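Local coordinates for protein ribulose-bisphosphate carboxylase (Alicyclobacillus acidocaldarius subsp. acidocaldarius, PDB 4NAS) that belongs to the ribulose-bisphosphate carboxylase large-chain family, with an N-terminal domain joined to a TIM-barrel domain that carries a calcium site, at residues 134-148 / 353-365. Numbering follows the deposited sequence.
Sequences RRRLGAYNRPLVMSI and GVDLVLNAGGGIH
With chi2 and chi3 both extended (-171° and -179°), the side chain of Arg134 reaches from the end of helix 129-137 to Asp355, where NE and NH2 both donate to one carboxylate oxygen. The salt bridge from Arg134 NH2 to Asp355 OD1 is 2.9 Å long and uses the anti lone pair of OD1, NE meeting it from above the carboxylate plane. The guanidinium is held further within its own segment, since NH1 donates to the carbonyls of Ala139 and Arg142 and NH2 also to the latter. Beside it, the Pro143 ring packs over the Val354 backbone, Pro143 CD 4.0 Å from Val354 CB. Strands 144-146 and 357-359 then pair in parallel, beginning with Leu144 N to Leu356 O (2.9 Å) and ending with Ala360 N to Met146 O (3.0 Å). Met146, a selenomethionine, runs alongside Asn359 and bends at chi3 (67°), bringing Met146 CE 3.3 Å from Asn359 OD1; Asn359 ND2 donates a hydrogen bond to Ala335 O on strand 333-337. Ile148, whose side chain lies about 5 Å from a calcium ion, accepts a weak hydrogen bond at O from His365 NE2. Neighbouring parallel strands leading toward the metal site characterise the TIM barrel, here its first and last, closing the ring.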
# COMPACT_ATOMS: atom_id res chain seq x y z
N ARG B 134 0.26 7.22 -28.48
CA ARG B 134 0.72 7.15 -29.87
C ARG B 134 0.70 8.52 -30.55
O ARG B 134 1.61 8.86 -31.31
CB ARG B 134 -0.13 6.17 -30.69
CG ARG B 134 0.13 4.72 -30.39
CD ARG B 134 -0.58 3.81 -31.39
NE ARG B 134 -0.34 2.40 -31.10
CZ ARG B 134 0.79 1.76 -31.40
NH1 ARG B 134 1.77 2.41 -32.00
NH2 ARG B 134 0.94 0.47 -31.09
N ARG B 135 -0.37 9.27 -30.29
CA ARG B 135 -0.55 10.60 -30.86
C ARG B 135 0.47 11.57 -30.31
O ARG B 135 1.04 12.36 -31.06
CB ARG B 135 -1.96 11.10 -30.56
CG ARG B 135 -2.31 12.40 -31.26
CD ARG B 135 -3.51 13.07 -30.60
NE ARG B 135 -3.93 14.25 -31.34
N ARG B 136 0.72 11.54 -29.00
CA ARG B 136 1.72 12.42 -28.41
C ARG B 136 3.11 12.16 -28.99
O ARG B 136 3.84 13.11 -29.31
CB ARG B 136 1.78 12.25 -26.90
CG ARG B 136 0.56 12.74 -26.17
CD ARG B 136 0.77 14.13 -25.66
NE ARG B 136 1.89 14.18 -24.73
CZ ARG B 136 1.98 15.07 -23.75
NH1 ARG B 136 1.00 15.94 -23.57
NH2 ARG B 136 3.04 15.07 -22.94
N LEU B 137 3.47 10.89 -29.13
CA LEU B 137 4.82 10.51 -29.57
C LEU B 137 4.93 10.40 -31.09
O LEU B 137 6.03 10.35 -31.63
CB LEU B 137 5.24 9.18 -28.93
CG LEU B 137 5.22 9.16 -27.41
CD1 LEU B 137 5.68 7.80 -26.86
CD2 LEU B 137 6.06 10.30 -26.85
N GLY B 138 3.80 10.36 -31.77
CA GLY B 138 3.78 10.15 -33.21
C GLY B 138 4.30 8.79 -33.62
O GLY B 138 5.03 8.67 -34.60
N ALA B 139 3.91 7.76 -32.88
CA ALA B 139 4.37 6.41 -33.18
C ALA B 139 3.19 5.47 -33.44
O ALA B 139 2.42 5.13 -32.53
CB ALA B 139 5.25 5.88 -32.06
N TYR B 140 3.03 5.05 -34.69
CA TYR B 140 1.85 4.27 -35.06
C TYR B 140 2.20 2.92 -35.69
O TYR B 140 3.30 2.75 -36.23
CB TYR B 140 0.97 5.08 -36.02
CG TYR B 140 0.59 6.49 -35.57
CD1 TYR B 140 1.44 7.57 -35.78
CD2 TYR B 140 -0.65 6.73 -34.99
CE1 TYR B 140 1.08 8.85 -35.39
CE2 TYR B 140 -1.01 8.01 -34.60
CZ TYR B 140 -0.15 9.06 -34.81
OH TYR B 140 -0.54 10.32 -34.42
N ASN B 141 1.27 1.98 -35.62
CA ASN B 141 1.37 0.71 -36.36
C ASN B 141 2.62 -0.10 -36.07
O ASN B 141 3.12 -0.83 -36.94
CB ASN B 141 1.27 0.97 -37.87
CG ASN B 141 -0.04 1.58 -38.25
OD1 ASN B 141 -1.10 1.07 -37.88
ND2 ASN B 141 0.00 2.69 -38.98
N ARG B 142 3.14 0.03 -34.86
CA ARG B 142 4.29 -0.75 -34.43
C ARG B 142 4.37 -0.69 -32.91
O ARG B 142 3.88 0.25 -32.29
CB ARG B 142 5.58 -0.20 -35.04
CG ARG B 142 5.91 1.23 -34.61
CD ARG B 142 7.31 1.61 -35.07
NE ARG B 142 7.65 3.01 -34.81
CZ ARG B 142 8.15 3.45 -33.65
NH1 ARG B 142 8.32 2.60 -32.64
NH2 ARG B 142 8.45 4.74 -33.50
N PRO B 143 4.93 -1.73 -32.29
CA PRO B 143 5.30 -1.59 -30.88
C PRO B 143 6.22 -0.38 -30.67
O PRO B 143 7.00 -0.01 -31.56
CB PRO B 143 6.06 -2.88 -30.58
CG PRO B 143 5.42 -3.89 -31.49
CD PRO B 143 4.99 -3.13 -32.74
N LEU B 144 6.10 0.23 -29.50
CA LEU B 144 6.97 1.32 -29.12
C LEU B 144 8.23 0.74 -28.50
O LEU B 144 8.23 -0.40 -28.05
CB LEU B 144 6.25 2.19 -28.10
CG LEU B 144 5.34 3.29 -28.65
CD1 LEU B 144 4.08 2.76 -29.32
CD2 LEU B 144 4.99 4.25 -27.52
N VAL B 145 9.30 1.52 -28.47
CA VAL B 145 10.56 1.02 -27.90
C VAL B 145 10.96 1.93 -26.76
O VAL B 145 11.03 3.15 -26.94
CB VAL B 145 11.71 0.97 -28.95
CG1 VAL B 145 13.01 0.49 -28.31
CG2 VAL B 145 11.34 0.07 -30.14
N MSE B 146 11.20 1.34 -25.60
CA MSE B 146 11.61 2.11 -24.43
C MSE B 146 12.95 1.62 -23.85
O MSE B 146 13.16 0.42 -23.71
CB MSE B 146 10.52 2.06 -23.35
CG MSE B 146 10.86 2.82 -22.07
SE MSE B 146 9.22 2.94 -20.98
CE MSE B 146 9.05 1.06 -20.57
N SER B 147 13.84 2.56 -23.55
CA SER B 147 15.14 2.26 -22.91
C SER B 147 15.13 2.75 -21.45
O SER B 147 14.39 3.66 -21.08
CB SER B 147 16.31 2.87 -23.71
OG SER B 147 17.58 2.46 -23.22
N ILE B 148 15.90 2.09 -20.58
CA ILE B 148 15.99 2.49 -19.19
C ILE B 148 17.42 2.87 -18.82
O ILE B 148 18.34 2.11 -19.12
CB ILE B 148 15.54 1.35 -18.25
CG1 ILE B 148 14.15 0.84 -18.64
CG2 ILE B 148 15.62 1.80 -16.80
CD1 ILE B 148 13.86 -0.60 -18.24
N GLY B 353 0.37 -8.15 -29.88
CA GLY B 353 0.03 -7.36 -31.06
C GLY B 353 0.92 -6.13 -31.15
O GLY B 353 1.97 -6.08 -30.50
N VAL B 354 0.52 -5.14 -31.95
CA VAL B 354 1.34 -3.93 -32.10
C VAL B 354 1.23 -2.97 -30.90
O VAL B 354 2.16 -2.17 -30.68
CB VAL B 354 1.04 -3.16 -33.41
CG1 VAL B 354 1.37 -4.02 -34.64
CG2 VAL B 354 -0.40 -2.71 -33.45
N ASP B 355 0.13 -3.03 -30.15
CA ASP B 355 -0.10 -2.15 -28.99
C ASP B 355 0.70 -2.63 -27.78
O ASP B 355 0.18 -3.25 -26.85
CB ASP B 355 -1.57 -2.04 -28.64
CG ASP B 355 -2.34 -1.16 -29.62
OD1 ASP B 355 -1.70 -0.49 -30.47
OD2 ASP B 355 -3.58 -1.15 -29.54
N LEU B 356 1.98 -2.31 -27.81
CA LEU B 356 2.94 -2.93 -26.92
C LEU B 356 4.07 -1.94 -26.75
O LEU B 356 4.40 -1.21 -27.69
CB LEU B 356 3.45 -4.22 -27.56
CG LEU B 356 4.64 -4.95 -26.95
CD1 LEU B 356 4.25 -5.54 -25.60
CD2 LEU B 356 5.16 -6.02 -27.90
N VAL B 357 4.64 -1.88 -25.56
CA VAL B 357 5.90 -1.17 -25.38
C VAL B 357 6.99 -2.21 -25.18
O VAL B 357 6.89 -3.04 -24.27
CB VAL B 357 5.88 -0.23 -24.18
CG1 VAL B 357 7.24 0.46 -24.02
CG2 VAL B 357 4.74 0.81 -24.33
N LEU B 358 8.02 -2.19 -26.04
CA LEU B 358 9.18 -3.03 -25.84
C LEU B 358 10.01 -2.38 -24.73
O LEU B 358 10.68 -1.37 -24.93
CB LEU B 358 9.99 -3.24 -27.14
CG LEU B 358 9.23 -4.00 -28.24
CD1 LEU B 358 9.86 -3.79 -29.61
CD2 LEU B 358 9.11 -5.49 -27.91
N ASN B 359 9.90 -2.97 -23.54
CA ASN B 359 10.47 -2.43 -22.32
C ASN B 359 11.87 -3.01 -22.16
O ASN B 359 12.06 -4.01 -21.47
CB ASN B 359 9.56 -2.84 -21.15
CG ASN B 359 9.93 -2.18 -19.84
OD1 ASN B 359 10.95 -1.52 -19.74
ND2 ASN B 359 9.09 -2.38 -18.82
N ALA B 360 12.85 -2.40 -22.82
CA ALA B 360 14.19 -2.94 -22.80
C ALA B 360 15.09 -2.29 -21.74
O ALA B 360 15.03 -1.08 -21.52
CB ALA B 360 14.81 -2.81 -24.17
N GLY B 361 15.93 -3.09 -21.10
CA GLY B 361 16.92 -2.56 -20.18
C GLY B 361 18.29 -3.09 -20.52
O GLY B 361 19.07 -2.44 -21.22
N GLY B 362 18.60 -4.29 -20.02
CA GLY B 362 19.80 -5.00 -20.42
C GLY B 362 19.80 -5.26 -21.91
O GLY B 362 20.86 -5.40 -22.52
N GLY B 363 18.61 -5.31 -22.51
CA GLY B 363 18.49 -5.48 -23.95
C GLY B 363 19.14 -4.34 -24.72
O GLY B 363 19.67 -4.53 -25.83
N ILE B 364 19.09 -3.15 -24.15
CA ILE B 364 19.75 -1.99 -24.77
C ILE B 364 21.20 -1.89 -24.32
O ILE B 364 22.13 -1.85 -25.13
CB ILE B 364 19.04 -0.68 -24.40
CG1 ILE B 364 17.61 -0.72 -24.90
CG2 ILE B 364 19.76 0.51 -25.00
CD1 ILE B 364 17.52 -0.65 -26.38
N HIS B 365 21.40 -1.88 -23.01
CA HIS B 365 22.75 -1.66 -22.49
C HIS B 365 23.67 -2.87 -22.56
O HIS B 365 24.90 -2.71 -22.56
CB HIS B 365 22.70 -1.07 -21.09
CG HIS B 365 21.99 0.25 -21.04
ND1 HIS B 365 22.59 1.43 -21.43
CD2 HIS B 365 20.72 0.57 -20.68
CE1 HIS B 365 21.73 2.42 -21.29
NE2 HIS B 365 20.59 1.93 -20.84